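ABC transporter substrate-binding protein (Vibrio cholerae, PDB 3LKV) probably captures a small ligand, phenylalanine in this crystal, between its two lobes and delivers it to an ABC transporter for uptake. Local coordinates at residues 147-152 with 174-179; 156-161 with 198-203; 10-15 with 68-73. All coordinates share one frame; numbering follows the deposited sequence.

Contact 1: 147-152 with 174-179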
ATOM      1  N   TYR A 147      21.152  18.691 -16.910  1.00 25.03           N
ATOM      2  CA  TYR A 147      19.712  18.851 -16.886  1.00 26.64           C
ATOM      3  C   TYR A 147      19.087  18.338 -18.160  1.00 25.54           C
ATOM      4  O   TYR A 147      19.767  18.060 -19.137  1.00 24.89           O
ATOM      5  CB  TYR A 147      19.352  20.316 -16.665  1.00 26.26           C
ATOM      6  CG  TYR A 147      19.541  21.171 -17.856  1.00 30.47           C
ATOM      7  CD1 TYR A 147      18.487  21.419 -18.732  1.00 35.25           C
ATOM      8  CD2 TYR A 147      20.750  21.783 -18.113  1.00 32.04           C
ATOM      9  CE1 TYR A 147      18.657  22.247 -19.833  1.00 33.89           C
ATOM     10  CE2 TYR A 147      20.925  22.598 -19.219  1.00 31.68           C
ATOM     11  CZ  TYR A 147      19.887  22.821 -20.069  1.00 36.70           C
ATOM     12  OH  TYR A 147      20.057  23.641 -21.152  1.00 36.86           O
ATOM     13  N   ASN A 148      17.781  18.163 -18.098  1.00 26.47           N
ATOM     14  CA  ASN A 148      16.992  17.626 -19.211  1.00 26.04           C
ATOM     15  C   ASN A 148      16.149  18.751 -19.799  1.00 25.82           C
ATOM     16  O   ASN A 148      15.231  19.249 -19.161  1.00 24.50           O
ATOM     17  CB  ASN A 148      16.094  16.461 -18.774  1.00 25.86           C
ATOM     18  CG  ASN A 148      15.302  15.840 -19.957  1.00 26.09           C
ATOM     19  OD1 ASN A 148      15.209  16.415 -21.050  1.00 24.38           O
ATOM     20  ND2 ASN A 148      14.806  14.646 -19.747  1.00 26.04           N
ATOM     21  N   PRO A 149      16.483  19.169 -21.031  1.00 25.79           N
ATOM     22  CA  PRO A 149      15.811  20.304 -21.604  1.00 25.82           C
ATOM     23  C   PRO A 149      14.374  19.981 -21.979  1.00 25.11           C
ATOM     24  O   PRO A 149      13.631  20.906 -22.176  1.00 26.55           O
ATOM     25  CB  PRO A 149      16.653  20.650 -22.833  1.00 26.35           C
ATOM     26  CG  PRO A 149      17.271  19.398 -23.233  1.00 25.52           C
ATOM     27  CD  PRO A 149      17.512  18.632 -21.932  1.00 26.94           C
ATOM     28  N   GLY A 150      13.979  18.713 -21.983  1.00 24.91           N
ATOM     29  CA  GLY A 150      12.562  18.305 -22.127  1.00 25.20           C
ATOM     30  C   GLY A 150      11.724  18.517 -20.875  1.00 25.64           C
ATOM     31  O   GLY A 150      10.524  18.385 -20.932  1.00 24.95           O
ATOM     32  N   GLU A 151      12.339  18.872 -19.739  1.00 25.31           N
ATOM     33  CA  GLU A 151      11.588  19.126 -18.526  1.00 25.12           C
ATOM     34  C   GLU A 151      11.467  20.619 -18.225  1.00 24.43           C
ATOM     35  O   GLU A 151      12.448  21.271 -17.850  1.00 24.30           O
ATOM     36  CB  GLU A 151      12.268  18.450 -17.344  1.00 25.79           C
ATOM     37  CG  GLU A 151      12.164  16.928 -17.289  1.00 26.79           C
ATOM     38  CD  GLU A 151      12.730  16.350 -15.953  1.00 28.24           C
ATOM     39  OE1 GLU A 151      12.480  16.876 -14.824  1.00 25.53           O
ATOM     40  OE2 GLU A 151      13.400  15.314 -16.058  1.00 33.19           O
ATOM     41  N   ALA A 152      10.250  21.145 -18.282  1.00 23.63           N
ATOM     42  CA  ALA A 152      10.066  22.587 -18.113  1.00 23.49           C
ATOM     43  C   ALA A 152      10.578  23.020 -16.742  1.00 23.26           C
ATOM     44  O   ALA A 152      11.035  24.154 -16.561  1.00 22.39           O
ATOM     45  CB  ALA A 152       8.566  23.031 -18.337  1.00 21.44           C
ATOM     46  N   GLU A 174      27.713  23.344 -18.427  1.00 27.39           N
ATOM     47  CA  GLU A 174      26.437  22.661 -18.624  1.00 28.04           C
ATOM     48  C   GLU A 174      26.495  21.471 -19.551  1.00 27.07           C
ATOM     49  O   GLU A 174      27.197  21.511 -20.551  1.00 28.03           O
ATOM     50  CB  GLU A 174      25.446  23.611 -19.277  1.00 29.20           C
ATOM     51  CG  GLU A 174      25.398  25.007 -18.688  1.00 34.44           C
ATOM     52  CD  GLU A 174      24.408  25.954 -19.415  1.00 39.14           C
ATOM     53  OE1 GLU A 174      23.522  25.502 -20.212  1.00 41.16           O
ATOM     54  OE2 GLU A 174      24.539  27.173 -19.141  1.00 43.92           O
ATOM     55  N   ALA A 175      25.714  20.441 -19.268  1.00 25.80           N
ATOM     56  CA  ALA A 175      25.514  19.378 -20.224  1.00 25.40           C
ATOM     57  C   ALA A 175      24.072  18.877 -20.119  1.00 25.59           C
ATOM     58  O   ALA A 175      23.477  18.899 -19.035  1.00 27.52           O
ATOM     59  CB  ALA A 175      26.470  18.296 -19.980  1.00 24.80           C
ATOM     60  N   THR A 176      23.498  18.430 -21.224  1.00 24.61           N
ATOM     61  CA  THR A 176      22.143  17.942 -21.164  1.00 24.72           C
ATOM     62  C   THR A 176      22.123  16.443 -21.186  1.00 24.42           C
ATOM     63  O   THR A 176      23.046  15.825 -21.660  1.00 23.10           O
ATOM     64  CB  THR A 176      21.249  18.504 -22.278  1.00 23.80           C
ATOM     65  OG1 THR A 176      21.817  18.209 -23.545  1.00 21.54           O
ATOM     66  CG2 THR A 176      21.106  19.996 -22.083  1.00 25.26           C
ATOM     67  N   ALA A 177      21.052  15.889 -20.626  1.00 23.71           N
ATOM     68  CA  ALA A 177      20.802  14.467 -20.611  1.00 23.91           C
ATOM     69  C   ALA A 177      19.332  14.301 -20.946  1.00 23.50           C
ATOM     70  O   ALA A 177      18.479  14.803 -20.233  1.00 22.45           O
ATOM     71  CB  ALA A 177      21.111  13.905 -19.211  1.00 23.61           C
ATOM     72  N   LEU A 178      19.040  13.638 -22.050  1.00 24.63           N
ATOM     73  CA  LEU A 178      17.670  13.487 -22.508  1.00 26.52           C
ATOM     74  C   LEU A 178      16.912  12.379 -21.782  1.00 27.20           C
ATOM     75  O   LEU A 178      15.698  12.313 -21.849  1.00 29.39           O
ATOM     76  CB  LEU A 178      17.649  13.190 -24.021  1.00 27.04           C
ATOM     77  CG  LEU A 178      18.387  14.257 -24.871  1.00 30.01           C
ATOM     78  CD1 LEU A 178      18.336  13.885 -26.362  1.00 27.36           C
ATOM     79  CD2 LEU A 178      17.801  15.671 -24.619  1.00 27.90           C
ATOM     80  N   LYS A 179      17.625  11.462 -21.170  1.00 27.52           N
ATOM     81  CA  LYS A 179      17.000  10.416 -20.409  1.00 27.86           C
ATOM     82  C   LYS A 179      17.993   9.997 -19.340  1.00 27.18           C
ATOM     83  O   LYS A 179      19.177  10.356 -19.407  1.00 25.08           O
ATOM     84  CB  LYS A 179      16.620   9.249 -21.317  1.00 28.73           C
ATOM     85  CG  LYS A 179      17.746   8.762 -22.105  1.00 32.28           C
ATOM     86  CD  LYS A 179      17.278   7.743 -23.150  1.00 38.75           C
ATOM     87  CE  LYS A 179      18.515   7.089 -23.803  1.00 42.10           C
ATOM     88  NZ  LYS A 179      19.478   8.120 -24.355  1.00 43.98           N
TER
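The Y147 ring has T176 CG2 over one face, while E174 OE1 sits at the ring edge, 4.0 Å from Y147 CE2. The methyl makes a CH-pi contact: T176 CG2 lies 4.0 Å from the Y147 ring centroid, offset toward the rim. The E174 carboxylate plane is turned 59° from the ring; its other oxygen, OE2, is held by K162 in a salt bridge. This is the C-terminal end of a parallel strand pair joined by a beta-alpha-beta crossover through helix 152-167. Y147 bridges T176, and two backbone bonds flank the bridge: Y147 N donates to A175 O (3.2 Å), and A177 N donates to Y147 O (2.9 Å). Y147 CG stands between its own backbone N and carbonyl carbon (chi1 75°), which lays the ring alongside the T176 side chain.

P149 CD rests on T176 CB at 3.8 Å, and its ring also meets L178 CD2. N148 CB lies 3.3 Å from A177 O. The N148 ND2 group reaches past the strand end to T204 OG1 and bonds to it. Beyond P149 the first segment turns away. It enters helix 152-167 by a type I turn, with E151 at the N-cap position. An Asx turn reinforces it: G150 N donates to N148 OD1 over 2.8 Å, approaching 40° out of the amide plane.

Contact 2: 156-161 with 198-203. With PHE (phenylalanine), chain B.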
ATOM      1  N   SER A 156      13.161  26.152 -16.327  1.00 25.42           N
ATOM      2  CA  SER A 156      12.936  27.280 -15.408  1.00 24.95           C
ATOM      3  C   SER A 156      14.089  27.402 -14.405  1.00 24.77           C
ATOM      4  O   SER A 156      14.562  28.498 -14.131  1.00 25.07           O
ATOM      5  CB  SER A 156      11.617  27.106 -14.653  1.00 25.39           C
ATOM      6  OG  SER A 156      10.535  26.996 -15.549  1.00 26.96           O
ATOM      7  N   LEU A 157      14.544  26.287 -13.840  1.00 23.35           N
ATOM      8  CA  LEU A 157      15.638  26.353 -12.906  1.00 23.33           C
ATOM      9  C   LEU A 157      16.953  26.850 -13.542  1.00 23.66           C
ATOM     10  O   LEU A 157      17.672  27.629 -12.912  1.00 22.46           O
ATOM     11  CB  LEU A 157      15.866  25.024 -12.184  1.00 22.82           C
ATOM     12  CG  LEU A 157      14.741  24.554 -11.235  1.00 23.01           C
ATOM     13  CD1 LEU A 157      14.876  23.039 -11.008  1.00 21.46           C
ATOM     14  CD2 LEU A 157      14.733  25.310  -9.908  1.00 21.96           C
HETATM   15  N   MSE A 158      17.262  26.423 -14.761  1.00 25.05           N
HETATM   16  CA  MSE A 158      18.462  26.908 -15.460  1.00 26.69           C
HETATM   17  C   MSE A 158      18.406  28.442 -15.661  1.00 28.25           C
HETATM   18  O   MSE A 158      19.439  29.102 -15.595  1.00 27.75           O
HETATM   19  CB  MSE A 158      18.677  26.194 -16.807  1.00 26.41           C
HETATM   20  CG  MSE A 158      19.018  24.721 -16.645  1.00 28.56           C
HETATM   21 SE   MSE A 158      20.732  24.539 -15.642  0.75 34.18          SE
HETATM   22  CE  MSE A 158      21.796  25.636 -16.909  1.00 24.97           C
ATOM     23  N   GLU A 159      17.223  29.022 -15.887  1.00 29.34           N
ATOM     24  CA  GLU A 159      17.174  30.467 -16.040  1.00 30.59           C
ATOM     25  C   GLU A 159      17.547  31.106 -14.711  1.00 30.71           C
ATOM     26  O   GLU A 159      18.222  32.112 -14.686  1.00 30.88           O
ATOM     27  CB  GLU A 159      15.801  30.945 -16.448  1.00 31.51           C
ATOM     28  CG  GLU A 159      15.548  30.892 -17.950  1.00 34.39           C
ATOM     29  CD  GLU A 159      14.097  31.237 -18.319  0.30 33.67           C
ATOM     30  OE1 GLU A 159      13.475  32.031 -17.581  0.30 32.51           O
ATOM     31  OE2 GLU A 159      13.585  30.703 -19.336  0.30 33.04           O
ATOM     32  N   LEU A 160      17.111  30.528 -13.600  1.00 30.33           N
ATOM     33  CA  LEU A 160      17.462  31.089 -12.301  1.00 30.35           C
ATOM     34  C   LEU A 160      18.942  30.860 -11.988  1.00 31.01           C
ATOM     35  O   LEU A 160      19.604  31.716 -11.389  1.00 31.52           O
ATOM     36  CB  LEU A 160      16.617  30.506 -11.180  1.00 29.39           C
ATOM     37  CG  LEU A 160      15.148  30.961 -11.162  1.00 29.06           C
ATOM     38  CD1 LEU A 160      14.373  30.044 -10.191  1.00 25.81           C
ATOM     39  CD2 LEU A 160      14.963  32.462 -10.760  1.00 24.19           C
ATOM     40  N   LEU A 161      19.452  29.687 -12.345  1.00 30.91           N
ATOM     41  CA  LEU A 161      20.831  29.384 -12.055  1.00 30.80           C
ATOM     42  C   LEU A 161      21.760  30.327 -12.880  1.00 31.98           C
ATOM     43  O   LEU A 161      22.736  30.849 -12.323  1.00 31.66           O
ATOM     44  CB  LEU A 161      21.113  27.916 -12.311  1.00 29.91           C
ATOM     45  CG  LEU A 161      22.518  27.418 -12.005  1.00 29.21           C
ATOM     46  CD1 LEU A 161      22.932  27.676 -10.563  1.00 27.46           C
ATOM     47  CD2 LEU A 161      22.604  25.923 -12.346  1.00 27.94           C
ATOM     48  N   TYR A 198      26.033  20.931  -9.301  1.00 22.56           N
ATOM     49  CA  TYR A 198      24.764  21.275  -8.728  1.00 23.12           C
ATOM     50  C   TYR A 198      23.752  20.280  -9.243  1.00 23.18           C
ATOM     51  O   TYR A 198      23.406  20.275 -10.410  1.00 22.33           O
ATOM     52  CB  TYR A 198      24.363  22.693  -9.144  1.00 23.85           C
ATOM     53  CG  TYR A 198      22.993  23.165  -8.638  1.00 25.80           C
ATOM     54  CD1 TYR A 198      22.661  23.080  -7.309  1.00 24.50           C
ATOM     55  CD2 TYR A 198      22.065  23.735  -9.496  1.00 26.40           C
ATOM     56  CE1 TYR A 198      21.462  23.540  -6.834  1.00 27.25           C
ATOM     57  CE2 TYR A 198      20.825  24.216  -9.020  1.00 27.89           C
ATOM     58  CZ  TYR A 198      20.530  24.113  -7.687  1.00 26.16           C
ATOM     59  OH  TYR A 198      19.319  24.533  -7.196  1.00 25.97           O
ATOM     60  N   ALA A 199      23.281  19.417  -8.356  1.00 22.93           N
ATOM     61  CA  ALA A 199      22.300  18.418  -8.737  1.00 22.81           C
ATOM     62  C   ALA A 199      20.926  19.093  -8.532  1.00 22.94           C
ATOM     63  O   ALA A 199      20.477  19.274  -7.410  1.00 22.90           O
ATOM     64  CB  ALA A 199      22.450  17.137  -7.861  1.00 22.20           C
ATOM     65  N   LEU A 200      20.290  19.511  -9.606  1.00 23.13           N
ATOM     66  CA  LEU A 200      19.068  20.262  -9.448  1.00 24.02           C
ATOM     67  C   LEU A 200      17.798  19.399  -9.364  1.00 24.00           C
ATOM     68  O   LEU A 200      17.826  18.160  -9.461  1.00 22.54           O
ATOM     69  CB  LEU A 200      18.956  21.368 -10.507  1.00 25.24           C
ATOM     70  CG  LEU A 200      19.109  21.090 -11.960  1.00 25.87           C
ATOM     71  CD1 LEU A 200      18.234  20.011 -12.236  1.00 24.94           C
ATOM     72  CD2 LEU A 200      18.743  22.304 -12.789  1.00 28.31           C
ATOM     73  N   ILE A 201      16.700  20.108  -9.124  1.00 24.05           N
ATOM     74  CA  ILE A 201      15.349  19.549  -9.089  1.00 23.03           C
ATOM     75  C   ILE A 201      14.903  19.223 -10.511  1.00 23.24           C
ATOM     76  O   ILE A 201      14.137  19.974 -11.175  1.00 22.78           O
ATOM     77  CB  ILE A 201      14.401  20.506  -8.349  1.00 22.64           C
ATOM     78  CG1 ILE A 201      14.916  20.716  -6.930  1.00 21.34           C
ATOM     79  CG2 ILE A 201      12.887  20.006  -8.327  1.00 19.81           C
ATOM     80  CD1 ILE A 201      15.072  19.415  -6.079  1.00 22.11           C
ATOM     81  N   ASP A 202      15.388  18.076 -10.951  1.00 22.41           N
ATOM     82  CA  ASP A 202      15.096  17.549 -12.267  1.00 24.16           C
ATOM     83  C   ASP A 202      14.875  16.056 -12.067  1.00 23.81           C
ATOM     84  O   ASP A 202      15.689  15.411 -11.432  1.00 22.33           O
ATOM     85  CB  ASP A 202      16.323  17.821 -13.140  1.00 24.31           C
ATOM     86  CG  ASP A 202      16.322  17.119 -14.486  1.00 30.03           C
ATOM     87  OD1 ASP A 202      16.137  15.864 -14.545  1.00 34.15           O
ATOM     88  OD2 ASP A 202      16.583  17.854 -15.514  1.00 34.95           O
ATOM     89  N   ASN A 203      13.803  15.518 -12.645  1.00 22.63           N
ATOM     90  CA  ASN A 203      13.443  14.103 -12.495  1.00 22.56           C
ATOM     91  C   ASN A 203      14.405  13.107 -13.136  1.00 22.31           C
ATOM     92  O   ASN A 203      14.613  12.017 -12.630  1.00 21.56           O
ATOM     93  CB  ASN A 203      12.021  13.894 -13.063  1.00 22.76           C
ATOM     94  CG  ASN A 203      10.984  14.705 -12.297  1.00 22.36           C
ATOM     95  OD1 ASN A 203      10.709  14.403 -11.111  1.00 23.07           O
ATOM     96  ND2 ASN A 203      10.440  15.758 -12.930  1.00 20.26           N
TER
HETATM   97  N   PHE B 601       9.911  19.786  -8.930  1.00 25.13           N
HETATM   98  CA  PHE B 601      10.136  18.652  -9.913  1.00 25.84           C
HETATM   99  C   PHE B 601       9.177  18.846 -11.120  1.00 26.17           C
HETATM  100  O   PHE B 601       8.690  20.001 -11.292  1.00 26.52           O
HETATM  101  CB  PHE B 601       9.993  17.275  -9.249  1.00 24.95           C
HETATM  102  CG  PHE B 601      11.205  16.883  -8.408  1.00 29.64           C
HETATM  103  CD1 PHE B 601      12.413  16.514  -9.027  1.00 31.16           C
HETATM  104  CD2 PHE B 601      11.155  16.903  -7.031  1.00 29.40           C
HETATM  105  CE1 PHE B 601      13.509  16.195  -8.292  1.00 34.33           C
HETATM  106  CE2 PHE B 601      12.246  16.573  -6.286  1.00 29.61           C
HETATM  107  CZ  PHE B 601      13.437  16.223  -6.887  1.00 31.20           C
HETATM  108  OXT PHE B 601       8.895  17.941 -11.937  1.00 26.45           O
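Helix 152-167 passes over the end of strand 196-199, with the CA atoms of L157 and L200 7.8 Å apart, and the strand then runs into an inverse gamma turn centred on I201. L157, M158 and L161 form the helix face of the contact, against Y198, L200 and I201. L200 CD2 meets two neighbouring side chains of the helix: L157 CB at 4.0 Å and M158 SE, of a selenomethionine, at 4.1 Å. The bend of the M158 chain at its second torsion helps bring SE to the leucine. The L161 and Y198 side chains run antiparallel past one another, with L161 CD2 3.6 Å from Y198 CD2. CG of each is anti to its backbone N (chi1 -178° and 178°), which extends both side chains into the layer between helix and strand. The hydroxyl end of Y198 bonds to H129.

L157 CD1 reaches farthest toward the ligand side. It packs on I201 CB at 3.7 Å and also comes close to I201 O, which accepts a hydrogen bond from N153. I201 CG2 lies 3.0 Å from the ligand amino N, and I201 CD1 lies 3.7 Å from the ligand ring atom CZ. Two residues on, N203 ND2 donates to the ligand carboxylate oxygen OXT, 2.9 Å away and fairly straight (158°). The N203 amide oxygen bonds to H19.

The side-chain contacts between helix and strand are therefore apolar; the bond to the ligand comes from N203. The hydrophobic layer backs I201, whose other side lines the pocket, while N203 adds a specific bond to the ligand carboxylate.

Contact 3: 10-15 with 68-73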
ATOM      1  N   LYS A  10     -12.822   9.383  -5.390  1.00 25.55           N
ATOM      2  CA  LYS A  10     -11.885   8.748  -6.303  1.00 26.05           C
ATOM      3  C   LYS A  10     -10.800   9.732  -6.697  1.00 23.79           C
ATOM      4  O   LYS A  10     -11.061  10.732  -7.321  1.00 22.45           O
ATOM      5  CB  LYS A  10     -12.610   8.226  -7.527  1.00 26.90           C
ATOM      6  CG  LYS A  10     -11.748   7.339  -8.469  1.00 31.87           C
ATOM      7  CD  LYS A  10     -12.688   6.458  -9.422  1.00 38.14           C
ATOM      8  CE  LYS A  10     -12.051   6.107 -10.811  1.00 41.75           C
ATOM      9  NZ  LYS A  10     -11.254   4.824 -10.897  1.00 42.08           N
ATOM     10  N   VAL A  11      -9.590   9.433  -6.266  1.00 22.07           N
ATOM     11  CA  VAL A  11      -8.420  10.267  -6.469  1.00 20.50           C
ATOM     12  C   VAL A  11      -7.424   9.446  -7.291  1.00 21.11           C
ATOM     13  O   VAL A  11      -7.033   8.352  -6.871  1.00 20.59           O
ATOM     14  CB  VAL A  11      -7.842  10.693  -5.132  1.00 19.47           C
ATOM     15  CG1 VAL A  11      -6.537  11.508  -5.311  1.00 16.90           C
ATOM     16  CG2 VAL A  11      -8.940  11.522  -4.353  1.00 16.77           C
ATOM     17  N   ALA A  12      -7.006   9.997  -8.437  1.00 20.03           N
ATOM     18  CA  ALA A  12      -6.108   9.317  -9.343  1.00 20.21           C
ATOM     19  C   ALA A  12      -4.811  10.111  -9.443  1.00 19.17           C
ATOM     20  O   ALA A  12      -4.845  11.295  -9.767  1.00 19.42           O
ATOM     21  CB  ALA A  12      -6.780   9.171 -10.739  1.00 19.14           C
ATOM     22  N   VAL A  13      -3.709   9.435  -9.166  1.00 18.64           N
ATOM     23  CA  VAL A  13      -2.424  10.030  -8.985  1.00 18.78           C
ATOM     24  C   VAL A  13      -1.475   9.571 -10.066  1.00 19.25           C
ATOM     25  O   VAL A  13      -1.249   8.370 -10.226  1.00 19.65           O
ATOM     26  CB  VAL A  13      -1.800   9.645  -7.640  1.00 20.04           C
ATOM     27  CG1 VAL A  13      -0.458  10.362  -7.484  1.00 18.24           C
ATOM     28  CG2 VAL A  13      -2.747   9.967  -6.462  1.00 19.14           C
ATOM     29  N   SER A  14      -0.951  10.518 -10.827  1.00 18.94           N
ATOM     30  CA  SER A  14       0.017  10.248 -11.845  1.00 19.38           C
ATOM     31  C   SER A  14       1.363  10.882 -11.500  1.00 20.98           C
ATOM     32  O   SER A  14       1.441  12.070 -11.197  1.00 19.89           O
ATOM     33  CB  SER A  14      -0.487  10.875 -13.118  1.00 19.77           C
ATOM     34  OG  SER A  14       0.395  10.634 -14.214  1.00 23.50           O
ATOM     35  N   GLN A  15       2.432  10.106 -11.647  1.00 20.63           N
ATOM     36  CA  GLN A  15       3.771  10.474 -11.172  1.00 20.39           C
ATOM     37  C   GLN A  15       4.729  10.135 -12.281  1.00 20.30           C
ATOM     38  O   GLN A  15       4.662   9.022 -12.832  1.00 20.92           O
ATOM     39  CB  GLN A  15       4.074   9.620  -9.941  1.00 20.70           C
ATOM     40  CG  GLN A  15       5.246  10.005  -9.220  1.00 23.06           C
ATOM     41  CD  GLN A  15       5.449   9.169  -7.953  1.00 24.24           C
ATOM     42  OE1 GLN A  15       4.550   9.045  -7.155  1.00 24.56           O
ATOM     43  NE2 GLN A  15       6.640   8.648  -7.770  1.00 21.46           N
ATOM     44  N   GLU A  68     -11.778   7.231 -16.656  1.00 27.77           N
ATOM     45  CA  GLU A  68     -12.338   6.572 -15.485  1.00 29.04           C
ATOM     46  C   GLU A  68     -13.068   7.580 -14.554  1.00 29.68           C
ATOM     47  O   GLU A  68     -13.404   7.244 -13.417  1.00 30.40           O
ATOM     48  CB  GLU A  68     -11.193   5.887 -14.710  1.00 29.68           C
ATOM     49  CG  GLU A  68     -10.553   4.720 -15.437  1.00 33.71           C
ATOM     50  CD  GLU A  68      -9.241   4.216 -14.788  1.00 42.07           C
ATOM     51  OE1 GLU A  68      -8.755   4.761 -13.741  1.00 50.13           O
ATOM     52  OE2 GLU A  68      -8.681   3.255 -15.348  1.00 46.04           O
ATOM     53  N   ASN A  69     -13.294   8.805 -15.012  1.00 28.83           N
ATOM     54  CA  ASN A  69     -14.022   9.788 -14.217  1.00 29.81           C
ATOM     55  C   ASN A  69     -13.687   9.854 -12.699  1.00 27.37           C
ATOM     56  O   ASN A  69     -14.503   9.574 -11.844  1.00 27.57           O
ATOM     57  CB  ASN A  69     -15.501   9.575 -14.464  1.00 31.00           C
ATOM     58  CG  ASN A  69     -15.796   9.434 -15.972  1.00 36.02           C
ATOM     59  OD1 ASN A  69     -15.434  10.302 -16.773  1.00 39.62           O
ATOM     60  ND2 ASN A  69     -16.364   8.296 -16.365  1.00 39.31           N
ATOM     61  N   PRO A  70     -12.449  10.183 -12.369  1.00 24.02           N
ATOM     62  CA  PRO A  70     -12.139  10.355 -10.957  1.00 22.98           C
ATOM     63  C   PRO A  70     -12.671  11.705 -10.493  1.00 21.76           C
ATOM     64  O   PRO A  70     -12.915  12.565 -11.319  1.00 21.83           O
ATOM     65  CB  PRO A  70     -10.619  10.352 -10.931  1.00 21.90           C
ATOM     66  CG  PRO A  70     -10.253  10.997 -12.281  1.00 21.82           C
ATOM     67  CD  PRO A  70     -11.320  10.505 -13.238  1.00 24.38           C
ATOM     68  N   ASP A  71     -12.808  11.895  -9.192  1.00 21.31           N
ATOM     69  CA  ASP A  71     -13.245  13.183  -8.625  1.00 20.80           C
ATOM     70  C   ASP A  71     -12.101  14.186  -8.714  1.00 20.98           C
ATOM     71  O   ASP A  71     -12.316  15.398  -8.933  1.00 20.85           O
ATOM     72  CB  ASP A  71     -13.695  12.998  -7.182  1.00 21.01           C
ATOM     73  CG  ASP A  71     -14.887  12.018  -7.044  1.00 25.14           C
ATOM     74  OD1 ASP A  71     -15.972  12.372  -7.522  1.00 29.39           O
ATOM     75  OD2 ASP A  71     -14.780  10.884  -6.486  1.00 28.62           O
ATOM     76  N   VAL A  72     -10.871  13.721  -8.507  1.00 19.11           N
ATOM     77  CA  VAL A  72      -9.734  14.622  -8.527  1.00 18.84           C
ATOM     78  C   VAL A  72      -8.535  13.911  -9.116  1.00 18.70           C
ATOM     79  O   VAL A  72      -8.289  12.725  -8.814  1.00 19.72           O
ATOM     80  CB  VAL A  72      -9.338  15.169  -7.085  1.00 19.10           C
ATOM     81  CG1 VAL A  72      -8.172  16.129  -7.197  1.00 14.43           C
ATOM     82  CG2 VAL A  72     -10.529  15.874  -6.431  1.00 18.36           C
ATOM     83  N   LEU A  73      -7.822  14.625  -9.972  1.00 19.23           N
ATOM     84  CA  LEU A  73      -6.589  14.111 -10.560  1.00 19.44           C
ATOM     85  C   LEU A  73      -5.420  14.811  -9.883  1.00 18.24           C
ATOM     86  O   LEU A  73      -5.502  16.010  -9.631  1.00 19.06           O
ATOM     87  CB  LEU A  73      -6.550  14.366 -12.049  1.00 18.58           C
ATOM     88  CG  LEU A  73      -7.543  13.620 -12.919  1.00 20.89           C
ATOM     89  CD1 LEU A  73      -7.819  14.473 -14.195  1.00 16.29           C
ATOM     90  CD2 LEU A  73      -6.972  12.246 -13.282  1.00 18.63           C
TER
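K10 and A12 face the chain at 70-73 across the tight part of this contact, a parallel pairing of strands 9-15 and 72-76 inside the six-stranded parallel sheet. V11 bridges V72 and A12 bridges L73. A12 N donates to V72 O at 3.0 Å, nearly in line with the carbonyl. K10 O takes two donors: D71 N to K10 O is 2.8 Å and V72 N to K10 O 3.2 Å. This one oxygen thus pins the turn into strand 72-76. The D71 carboxylate reaches back as well: its OD2 accepts from K10 N at 2.7 Å through the anti lone pair. A12 CB touches both P70 CB and L73 CD2, 4.0 Å from each. F65 of helix 55-66 covers A12 and L73, whereas helix 243-258 packs on V11 and V72.

The looser part is limited to the exposed N69 and to a long salt bridge, with K10 NZ 3.8 Å from E68 OE1. K10 and E68 themselves are only partly exposed. The K10 side chain leaves its strand with CG anti to the backbone N (chi1 -171°) and runs over P70. K10 CE comes within 3.1 Å of E68 O. The stronger partners of K10 NZ are E45 and D47 of strand 44-50, the residues that hold a zinc ion. E45 of the second subunit also packs on K10 and E68.

Backbone bonds, with the D71 carboxylate on K10 N, hold the pairing, while the lysine ammonium lies among several carboxylates. It probably offsets part of their negative charge beside the zinc.

Contact 3 comes first along the chain and closes before the other two begin. It lies in the six-stranded parallel sheet, whereas contacts 1 and 2 belong to the mixed sheet. The centre of contact 3 is about 29 Å from the centre of each of the other two. The centres of contacts 1 and 2 are 10 Å apart, and their segments alternate in the chain. Strand 142-147 has 171-176 on one side and 196-199 on the other. The two contacts touch directly: N148 N to D202 OD2 and E151 OE1 to N203 N are probable hydrogen bonds that tie neighbouring strand-end loops together. Two separate sheets with phenylalanine between them fit the two-lobed plan of periplasmic binding proteins.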